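Local coordinates for conserved hypothetical protein (Bacteroides thetaiotaomicron, PDB 2FB6), which is of unknown function but has a five-stranded parallel alpha/beta fold whose strand order resembles that of DsrE-like proteins, at residues Ala6-Thr16 and Tyr107-Ile117; Ala27-Asn35 and Glu63-Ile72. One frame throughout, in Å; residues are numbered along the deposited sequence. Where two conformers were deposited one is given.

Interaction 1: residues Ala6-Thr16 and Tyr107-Ile117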
loop_
_atom_site.group_PDB
_atom_site.type_symbol
_atom_site.label_atom_id
_atom_site.label_comp_id
_atom_site.label_asym_id
_atom_site.label_seq_id
_atom_site.Cartn_x
_atom_site.Cartn_y
_atom_site.Cartn_z
ATOM N N ALA A 6 -9.930 -6.789 -15.838
ATOM C CA ALA A 6 -9.696 -5.354 -16.090
ATOM C C ALA A 6 -10.393 -4.381 -15.125
ATOM O O ALA A 6 -9.960 -3.233 -14.968
ATOM C CB ALA A 6 -10.025 -5.006 -17.543
ATOM N N ASN A 7 -11.460 -4.831 -14.473
ATOM C CA ASN A 7 -12.159 -3.962 -13.530
ATOM C C ASN A 7 -12.149 -4.509 -12.107
ATOM O O ASN A 7 -12.997 -4.161 -11.296
ATOM C CB ASN A 7 -13.592 -3.647 -14.001
ATOM C CG ASN A 7 -14.104 -2.304 -13.470
ATOM O OD1 ASN A 7 -13.394 -1.587 -12.767
ATOM N ND2 ASN A 7 -15.342 -1.962 -13.815
ATOM N N ASP A 8 -11.151 -5.342 -11.815
ATOM C CA ASP A 8 -11.044 -6.098 -10.563
ATOM C C ASP A 8 -9.911 -5.715 -9.609
ATOM O O ASP A 8 -9.755 -6.345 -8.569
ATOM C CB ASP A 8 -10.959 -7.597 -10.869
ATOM C CG ASP A 8 -12.286 -8.168 -11.339
ATOM O OD1 ASP A 8 -13.337 -7.832 -10.759
ATOM O OD2 ASP A 8 -12.266 -8.944 -12.314
ATOM N N LYS A 9 -9.130 -4.700 -9.975
ATOM C CA LYS A 9 -7.993 -4.250 -9.156
ATOM C C LYS A 9 -8.116 -2.801 -8.734
ATOM O O LYS A 9 -8.405 -1.917 -9.554
ATOM C CB LYS A 9 -6.651 -4.446 -9.898
ATOM C CG LYS A 9 -5.415 -4.080 -9.059
ATOM C CD LYS A 9 -4.123 -4.231 -9.830
ATOM C CE LYS A 9 -2.916 -3.941 -8.968
ATOM N NZ LYS A 9 -1.690 -3.841 -9.817
ATOM N N LEU A 10 -7.852 -2.562 -7.454
ATOM C CA LEU A 10 -7.703 -1.191 -6.952
ATOM C C LEU A 10 -6.281 -0.979 -6.466
ATOM O O LEU A 10 -5.737 -1.824 -5.766
ATOM C CB LEU A 10 -8.648 -0.951 -5.768
ATOM C CG LEU A 10 -8.569 0.432 -5.094
ATOM C CD1 LEU A 10 -8.932 1.552 -6.072
ATOM C CD2 LEU A 10 -9.437 0.447 -3.837
ATOM N N THR A 11 -5.693 0.162 -6.820
ATOM C CA THR A 11 -4.392 0.570 -6.298
ATOM C C THR A 11 -4.572 1.804 -5.427
ATOM O O THR A 11 -5.319 2.729 -5.770
ATOM C CB THR A 11 -3.426 0.822 -7.439
ATOM O OG1 THR A 11 -3.155 -0.447 -8.045
ATOM C CG2 THR A 11 -2.105 1.420 -6.947
ATOM N N ILE A 12 -3.917 1.798 -4.269
ATOM C CA ILE A 12 -3.912 2.980 -3.437
ATOM C C ILE A 12 -2.475 3.460 -3.342
ATOM O O ILE A 12 -1.609 2.701 -2.913
ATOM C CB ILE A 12 -4.466 2.687 -2.024
ATOM C CG1 ILE A 12 -5.933 2.224 -2.117
ATOM C CG2 ILE A 12 -4.344 3.942 -1.123
ATOM C CD1 ILE A 12 -6.489 1.633 -0.827
ATOM N N LEU A 13 -2.229 4.703 -3.757
ATOM C CA LEU A 13 -0.943 5.338 -3.511
ATOM C C LEU A 13 -1.037 6.037 -2.155
ATOM O O LEU A 13 -1.705 7.066 -2.010
ATOM C CB LEU A 13 -0.632 6.330 -4.625
ATOM C CG LEU A 13 0.656 7.154 -4.505
ATOM C CD1 LEU A 13 1.908 6.278 -4.415
ATOM C CD2 LEU A 13 0.756 8.112 -5.674
ATOM N N TRP A 14 -0.404 5.443 -1.153
ATOM C CA TRP A 14 -0.503 5.920 0.214
ATOM C C TRP A 14 0.714 6.798 0.514
ATOM O O TRP A 14 1.826 6.299 0.704
ATOM C CB TRP A 14 -0.576 4.700 1.140
ATOM C CG TRP A 14 -0.515 4.974 2.601
ATOM C CD1 TRP A 14 -0.513 6.195 3.226
ATOM C CD2 TRP A 14 -0.483 3.993 3.635
ATOM N NE1 TRP A 14 -0.436 6.021 4.596
ATOM C CE2 TRP A 14 -0.428 4.679 4.873
ATOM C CE3 TRP A 14 -0.502 2.590 3.640
ATOM C CZ2 TRP A 14 -0.376 4.010 6.099
ATOM C CZ3 TRP A 14 -0.432 1.915 4.871
ATOM C CH2 TRP A 14 -0.373 2.630 6.080
ATOM N N THR A 15 0.492 8.112 0.541
ATOM C CA THR A 15 1.559 9.067 0.864
ATOM C C THR A 15 1.363 9.698 2.231
ATOM O O THR A 15 2.327 10.149 2.846
ATOM C CB THR A 15 1.670 10.223 -0.172
ATOM O OG1 THR A 15 0.556 11.106 -0.039
ATOM C CG2 THR A 15 1.753 9.692 -1.613
ATOM N N THR A 16 0.120 9.755 2.697
ATOM C CA THR A 16 -0.190 10.547 3.898
ATOM C C THR A 16 0.332 9.923 5.188
ATOM O O THR A 16 0.396 8.691 5.318
ATOM C CB THR A 16 -1.708 10.811 4.035
ATOM O OG1 THR A 16 -1.915 11.737 5.108
ATOM C CG2 THR A 16 -2.502 9.521 4.298
ATOM N N TYR A 107 1.520 1.238 -13.752
ATOM C CA TYR A 107 0.150 1.263 -13.225
ATOM C C TYR A 107 -0.636 2.396 -13.867
ATOM O O TYR A 107 -1.788 2.222 -14.266
ATOM C CB TYR A 107 0.127 1.439 -11.700
ATOM C CG TYR A 107 0.888 0.391 -10.901
ATOM C CD1 TYR A 107 1.009 -0.939 -11.346
ATOM C CD2 TYR A 107 1.434 0.719 -9.665
ATOM C CE1 TYR A 107 1.713 -1.896 -10.596
ATOM C CE2 TYR A 107 2.121 -0.233 -8.910
ATOM C CZ TYR A 107 2.246 -1.538 -9.376
ATOM O OH TYR A 107 2.912 -2.486 -8.628
ATOM N N LEU A 108 -0.013 3.556 -13.974
ATOM C CA LEU A 108 -0.685 4.707 -14.574
ATOM C C LEU A 108 -0.945 4.480 -16.065
ATOM O O LEU A 108 -2.048 4.745 -16.556
ATOM C CB LEU A 108 0.162 5.966 -14.366
ATOM C CG LEU A 108 0.126 6.518 -12.940
ATOM C CD1 LEU A 108 1.355 7.385 -12.637
ATOM C CD2 LEU A 108 -1.179 7.296 -12.675
ATOM N N LYS A 109 0.064 3.974 -16.772
ATOM C CA LYS A 109 -0.044 3.727 -18.232
ATOM C C LYS A 109 -1.117 2.705 -18.554
ATOM O O LYS A 109 -1.761 2.786 -19.609
ATOM C CB LYS A 109 1.287 3.244 -18.801
ATOM C CG LYS A 109 2.427 4.233 -18.600
ATOM C CD LYS A 109 2.742 4.973 -19.849
ATOM C CE LYS A 109 3.928 5.893 -19.662
ATOM N NZ LYS A 109 4.109 6.763 -20.851
ATOM N N ASN A 110 -1.299 1.743 -17.650
ATOM C CA ASN A 110 -2.299 0.681 -17.832
ATOM C C ASN A 110 -3.722 1.132 -17.521
ATOM O O ASN A 110 -4.665 0.350 -17.683
ATOM C CB ASN A 110 -1.943 -0.540 -16.980
ATOM C CG ASN A 110 -0.660 -1.200 -17.421
ATOM O OD1 ASN A 110 -0.206 -1.014 -18.557
ATOM N ND2 ASN A 110 -0.063 -1.980 -16.532
ATOM N N GLY A 111 -3.871 2.376 -17.078
ATOM C CA GLY A 111 -5.187 2.923 -16.762
ATOM C C GLY A 111 -5.752 2.374 -15.466
ATOM O O GLY A 111 -6.973 2.259 -15.300
ATOM N N GLU A 112 -4.871 2.052 -14.522
ATOM C CA GLU A 112 -5.335 1.549 -13.231
ATOM C C GLU A 112 -6.228 2.519 -12.499
ATOM O O GLU A 112 -6.154 3.738 -12.701
ATOM C CB GLU A 112 -4.163 1.190 -12.327
ATOM C CG GLU A 112 -3.549 -0.125 -12.696
ATOM C CD GLU A 112 -3.180 -0.945 -11.492
ATOM O OE1 GLU A 112 -3.934 -0.918 -10.484
ATOM O OE2 GLU A 112 -2.146 -1.637 -11.569
ATOM N N LYS A 113 -7.081 1.964 -11.644
ATOM C CA LYS A 113 -7.838 2.790 -10.726
ATOM C C LYS A 113 -6.946 3.003 -9.515
ATOM O O LYS A 113 -6.593 2.047 -8.818
ATOM C CB LYS A 113 -9.161 2.124 -10.376
ATOM C CG LYS A 113 -9.999 1.916 -11.620
ATOM C CD LYS A 113 -11.250 1.138 -11.357
ATOM C CE LYS A 113 -11.910 0.826 -12.683
ATOM N NZ LYS A 113 -11.155 -0.246 -13.419
ATOM N N ILE A 114 -6.564 4.261 -9.305
ATOM C CA ILE A 114 -5.602 4.646 -8.271
ATOM C C ILE A 114 -6.184 5.748 -7.402
ATOM O O ILE A 114 -6.482 6.835 -7.894
ATOM C CB ILE A 114 -4.246 5.162 -8.874
ATOM C CG1 ILE A 114 -3.558 4.072 -9.707
ATOM C CG2 ILE A 114 -3.310 5.701 -7.772
ATOM C CD1 ILE A 114 -2.358 4.561 -10.537
ATOM N N LEU A 115 -6.355 5.452 -6.121
ATOM C CA LEU A 115 -6.688 6.484 -5.153
ATOM C C LEU A 115 -5.377 6.983 -4.600
ATOM O O LEU A 115 -4.603 6.203 -4.023
ATOM C CB LEU A 115 -7.524 5.901 -4.011
ATOM C CG LEU A 115 -8.954 5.457 -4.331
ATOM C CD1 LEU A 115 -9.542 4.840 -3.076
ATOM C CD2 LEU A 115 -9.806 6.630 -4.846
ATOM N N SER A 116 -5.116 8.271 -4.788
ATOM C CA SER A 116 -3.901 8.862 -4.253
ATOM C C SER A 116 -4.220 9.559 -2.943
ATOM O O SER A 116 -4.873 10.600 -2.919
ATOM C CB SER A 116 -3.223 9.795 -5.269
ATOM O OG SER A 116 -4.147 10.661 -5.900
ATOM N N ILE A 117 -3.772 8.934 -1.855
ATOM C CA ILE A 117 -4.021 9.409 -0.502
ATOM C C ILE A 117 -2.629 9.608 0.110
ATOM O O ILE A 117 -2.138 8.883 0.951
ATOM C CB ILE A 117 -4.894 8.410 0.311
ATOM C CG1 ILE A 117 -6.151 8.015 -0.475
ATOM C CG2 ILE A 117 -5.295 9.016 1.659
ATOM C CD1 ILE A 117 -6.791 6.713 -0.027
ATOM O OXT ILE A 117 -1.910 10.515 -0.314
HETATM O O HOH W 1 -9.561 -2.316 -12.023
HETATM O O HOH W 2 0.640 -4.414 -8.281
HETATM O O HOH W 3 -6.616 -0.746 -11.157
#
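Thr11 and Ile114 pair across the parallel strands 9-14 and 113-116, and their side chains lie side by side on one face of the sheet. The backbone bonds form a parallel ladder. Thr11 N donates to Lys113 O at 2.9 Å, and Thr11 O accepts from Leu115 N. Leu13 repeats the pattern with Leu115 O and Ile117 N. Past the strand end, Ile117 O takes bonds from Thr15 N at 2.8 Å and Thr16 N at 3.0 Å. The other carboxylate oxygen, Ile117 OXT, accepts from Thr15 OG1 at 2.6 Å.

Glu112, just before strand 113-116, supplies a second carboxylate. Thr11 OG1 reaches Glu112 OE1 at 2.6 Å from above the carboxylate plane, 41° out of it. Lys9 makes a salt bridge from NZ to Glu112 OE2 at 2.9 Å, on the syn side. Its side chain is extended throughout (chi1 -176°), which carries NZ to the acid. Water 2 links Lys9 NZ to Tyr107 OH, which also bonds Glu75.

Apolar contacts are fewer. Ile12 CG2 meets Ile117 CD1 at 3.9 Å, and Leu13 CB lies 4.2 Å from Ile114 CG2.

Two carboxylates, each held by several donors, probably fix both ends of this short edge strand.

Interaction 2: residues Ala27-Asn35 and Glu63-Ile72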
loop_
_atom_site.group_PDB
_atom_site.type_symbol
_atom_site.label_atom_id
_atom_site.label_comp_id
_atom_site.label_asym_id
_atom_site.label_seq_id
_atom_site.Cartn_x
_atom_site.Cartn_y
_atom_site.Cartn_z
ATOM N N ALA A 27 -7.252 2.115 5.602
ATOM C CA ALA A 27 -7.218 0.722 6.050
ATOM C C ALA A 27 -8.612 0.114 6.112
ATOM O O ALA A 27 -8.816 -1.038 5.709
ATOM C CB ALA A 27 -6.511 0.587 7.394
HETATM N N MSE A 28 -9.582 0.888 6.593
HETATM C CA MSE A 28 -10.931 0.360 6.697
HETATM C C MSE A 28 -11.515 0.002 5.329
HETATM O O MSE A 28 -12.108 -1.082 5.150
HETATM C CB MSE A 28 -11.844 1.333 7.414
HETATM C CG MSE A 28 -13.164 0.717 7.712
HETATM SE SE MSE A 28 -14.212 1.973 8.666
HETATM C CE MSE A 28 -14.840 3.084 7.155
ATOM N N TYR A 29 -11.327 0.870 4.340
ATOM C CA TYR A 29 -11.879 0.559 3.025
ATOM C C TYR A 29 -11.118 -0.601 2.373
ATOM O O TYR A 29 -11.731 -1.490 1.778
ATOM C CB TYR A 29 -11.872 1.791 2.132
ATOM C CG TYR A 29 -12.448 1.507 0.762
ATOM C CD1 TYR A 29 -13.787 1.114 0.604
ATOM C CD2 TYR A 29 -11.660 1.643 -0.389
ATOM C CE1 TYR A 29 -14.323 0.857 -0.668
ATOM C CE2 TYR A 29 -12.190 1.385 -1.646
ATOM C CZ TYR A 29 -13.506 0.993 -1.785
ATOM O OH TYR A 29 -13.983 0.732 -3.057
ATOM N N ALA A 30 -9.798 -0.613 2.508
ATOM C CA ALA A 30 -9.013 -1.655 1.864
ATOM C C ALA A 30 -9.342 -3.029 2.464
ATOM O O ALA A 30 -9.598 -4.018 1.730
ATOM C CB ALA A 30 -7.529 -1.349 1.974
ATOM N N LEU A 31 -9.385 -3.091 3.793
ATOM C CA LEU A 31 -9.661 -4.368 4.471
ATOM C C LEU A 31 -11.047 -4.897 4.152
ATOM O O LEU A 31 -11.222 -6.088 3.834
ATOM C CB LEU A 31 -9.481 -4.243 5.987
ATOM C CG LEU A 31 -8.044 -4.346 6.458
ATOM C CD1 LEU A 31 -7.911 -3.769 7.855
ATOM C CD2 LEU A 31 -7.621 -5.827 6.414
ATOM N N ASN A 32 -12.046 -4.021 4.239
ATOM C CA ASN A 32 -13.414 -4.457 3.969
ATOM C C ASN A 32 -13.586 -4.843 2.511
ATOM O O ASN A 32 -14.242 -5.847 2.197
ATOM C CB ASN A 32 -14.416 -3.384 4.383
ATOM C CG ASN A 32 -14.742 -3.457 5.858
ATOM O OD1 ASN A 32 -15.694 -4.124 6.247
ATOM N ND2 ASN A 32 -13.932 -2.797 6.695
ATOM N N SER A 33 -12.989 -4.054 1.616
ATOM C CA SER A 33 -13.041 -4.364 0.188
ATOM C C SER A 33 -12.491 -5.745 -0.105
ATOM O O SER A 33 -13.091 -6.500 -0.896
ATOM C CB SER A 33 -12.257 -3.344 -0.641
ATOM O OG SER A 33 -12.916 -2.104 -0.681
ATOM N N LYS A 34 -11.332 -6.054 0.484
ATOM C CA LYS A 34 -10.674 -7.337 0.238
ATOM C C LYS A 34 -11.476 -8.478 0.852
ATOM O O LYS A 34 -11.745 -9.489 0.197
ATOM C CB LYS A 34 -9.243 -7.330 0.790
ATOM C CG LYS A 34 -8.432 -8.578 0.470
ATOM C CD LYS A 34 -8.100 -8.683 -1.013
ATOM C CE LYS A 34 -7.420 -10.010 -1.322
ATOM N NZ LYS A 34 -7.062 -10.141 -2.759
ATOM N N ASN A 35 -11.866 -8.310 2.107
ATOM C CA ASN A 35 -12.566 -9.380 2.801
ATOM C C ASN A 35 -13.956 -9.687 2.223
ATOM O O ASN A 35 -14.385 -10.844 2.236
ATOM C CB ASN A 35 -12.620 -9.117 4.312
ATOM C CG ASN A 35 -11.295 -9.350 4.998
ATOM O OD1 ASN A 35 -10.503 -10.202 4.599
ATOM N ND2 ASN A 35 -11.052 -8.589 6.058
ATOM N N GLU A 63 -2.187 -2.644 11.695
ATOM C CA GLU A 63 -3.055 -2.592 10.507
ATOM C C GLU A 63 -2.376 -3.198 9.286
ATOM O O GLU A 63 -3.006 -3.914 8.517
ATOM C CB GLU A 63 -3.457 -1.158 10.147
ATOM C CG GLU A 63 -4.455 -0.507 11.047
ATOM C CD GLU A 63 -5.773 -1.256 11.146
ATOM O OE1 GLU A 63 -6.312 -1.727 10.120
ATOM O OE2 GLU A 63 -6.282 -1.352 12.276
ATOM N N ILE A 64 -1.090 -2.898 9.104
ATOM C CA ILE A 64 -0.319 -3.443 7.980
ATOM C C ILE A 64 -0.393 -4.967 7.989
ATOM O O ILE A 64 -0.630 -5.593 6.954
ATOM C CB ILE A 64 1.170 -3.011 8.070
ATOM C CG1 ILE A 64 1.330 -1.502 7.809
ATOM C CG2 ILE A 64 2.085 -3.858 7.139
ATOM C CD1 ILE A 64 1.002 -1.055 6.379
ATOM N N LEU A 65 -0.183 -5.554 9.171
ATOM C CA LEU A 65 -0.194 -7.006 9.300
ATOM C C LEU A 65 -1.564 -7.600 8.975
ATOM O O LEU A 65 -1.650 -8.629 8.289
ATOM C CB LEU A 65 0.297 -7.431 10.686
ATOM C CG LEU A 65 1.730 -6.977 11.010
ATOM C CD1 LEU A 65 2.083 -7.347 12.453
ATOM C CD2 LEU A 65 2.780 -7.517 10.027
ATOM N N GLU A 66 -2.631 -6.945 9.433
ATOM C CA GLU A 66 -3.984 -7.417 9.123
ATOM C C GLU A 66 -4.246 -7.316 7.631
ATOM O O GLU A 66 -4.843 -8.224 7.039
ATOM C CB GLU A 66 -5.068 -6.659 9.902
ATOM C CG GLU A 66 -6.464 -7.314 9.787
ATOM C CD GLU A 66 -7.578 -6.515 10.449
ATOM O OE1 GLU A 66 -7.269 -5.562 11.191
ATOM O OE2 GLU A 66 -8.775 -6.827 10.215
HETATM N N MSE A 67 -3.804 -6.220 7.017
HETATM C CA MSE A 67 -4.018 -6.074 5.580
HETATM C C MSE A 67 -3.273 -7.162 4.817
HETATM O O MSE A 67 -3.840 -7.795 3.924
HETATM C CB MSE A 67 -3.636 -4.667 5.108
HETATM C CG MSE A 67 -4.679 -3.644 5.524
HETATM SE SE MSE A 67 -4.410 -1.906 4.735
HETATM C CE MSE A 67 -3.110 -1.594 5.706
ATOM N N LEU A 68 -2.019 -7.407 5.186
ATOM C CA LEU A 68 -1.264 -8.465 4.503
ATOM C C LEU A 68 -1.909 -9.837 4.670
ATOM O O LEU A 68 -1.944 -10.619 3.717
ATOM C CB LEU A 68 0.204 -8.497 4.946
ATOM C CG LEU A 68 1.052 -7.309 4.468
ATOM C CD1 LEU A 68 2.383 -7.220 5.222
ATOM C CD2 LEU A 68 1.330 -7.376 2.959
ATOM N N GLN A 69 -2.442 -10.110 5.859
ATOM C CA GLN A 69 -3.092 -11.402 6.130
ATOM C C GLN A 69 -4.330 -11.580 5.259
ATOM O O GLN A 69 -4.681 -12.703 4.892
ATOM C CB GLN A 69 -3.485 -11.524 7.603
ATOM C CG GLN A 69 -2.337 -11.649 8.580
ATOM C CD GLN A 69 -2.844 -11.785 10.007
ATOM O OE1 GLN A 69 -3.406 -12.818 10.377
ATOM N NE2 GLN A 69 -2.667 -10.740 10.808
ATOM N N SER A 70 -5.004 -10.477 4.931
ATOM C CA SER A 70 -6.219 -10.566 4.109
ATOM C C SER A 70 -5.913 -10.771 2.619
ATOM O O SER A 70 -6.824 -11.012 1.838
ATOM C CB SER A 70 -7.066 -9.301 4.264
ATOM O OG SER A 70 -6.514 -8.245 3.493
ATOM N N GLY A 71 -4.650 -10.638 2.223
ATOM C CA GLY A 71 -4.274 -10.795 0.823
ATOM C C GLY A 71 -4.097 -9.511 0.043
ATOM O O GLY A 71 -3.855 -9.556 -1.167
ATOM N N ILE A 72 -4.234 -8.365 0.715
ATOM C CA ILE A 72 -3.836 -7.086 0.119
ATOM C C ILE A 72 -2.316 -7.117 -0.055
ATOM O O ILE A 72 -1.606 -7.579 0.838
ATOM C CB ILE A 72 -4.225 -5.940 1.072
ATOM C CG1 ILE A 72 -5.746 -5.800 1.137
ATOM C CG2 ILE A 72 -3.592 -4.592 0.659
ATOM C CD1 ILE A 72 -6.243 -5.032 2.358
HETATM O O HOH W 4 -4.881 -8.385 -3.484
HETATM O O HOH W 5 -9.141 -8.855 8.342
#
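Leu31 pushes its side chain as a knob into a hole formed by Glu63, Glu66, Met67 and Ser70. Its CG lies anti to the carbonyl carbon (chi1 -81°), which turns the two methyls toward helix 63-70. Leu31 CG meets Met67 CG at 3.6 Å, and the two side chains cross at about a right angle. Leu31 CD1 touches Glu63 OE1 at 3.4 Å and also meets the carboxylate of Glu66. Leu31 CD2 rests against the backbone of Glu66 and Met67. With an alanine here the hole would probably lose its filling, and Met67 CG its closest neighbour across the contact.

Met67 is a selenomethionine. Its chain bends at the last torsion (chi3 -73°), and SE lies 4.2 Å from both Ala27 CB and Ala30 CB. Ile72 CD1 packs against helix 27-35, 3.9 Å from Ala30 CB.

Lys34 bends at its second torsion and passes over the end of the other helix. Lys34 CG comes to 3.2 Å from Ser70 O. Its NZ bonds Lys40 O and reaches Gly71 O through water 4. Ser70 OG folds back to Met67 O at 2.7 Å, and Ile72 N donates to the same oxygen. Gly71 closes the helix in a Schellman motif, with a positive phi that favours glycine.

No direct hydrogen bond joins the two segments, though water 5 links Asn35 ND2 to Glu66 OE2. The helix axes approach to 9.8 Å and run nearly parallel, at 20°. Met67 and Ile72 also touch Ile44 of strand 41-46. This pairing is typical of neighbouring crossover helices in consecutive beta-alpha-beta units, packed side by side against a parallel sheet.

In the fold
Interaction 1 joins an edge strand to the sheet, and interaction 2 joins two helices that lie against it. Their centres are about 16 Å apart, yet they touch directly. Trp14 CZ3 packs on Ile64 CD1 at 3.6 Å, and Leu10 CD2 meets Tyr29 CE2 at the same distance. Ile12 CD1 approaches Ala30 CB at 4.2 Å. Strand 9-14 leads directly into helix 19-36, tying the two contacts along the chain. Interaction 2 is nested within the loop that interaction 1 closes. The sheet order, 96-98, 73-77, 41-46, 9-14, 113-116, matches that of DsrE-like proteins, which suggests but does not prove a relation. No active site is established for this protein.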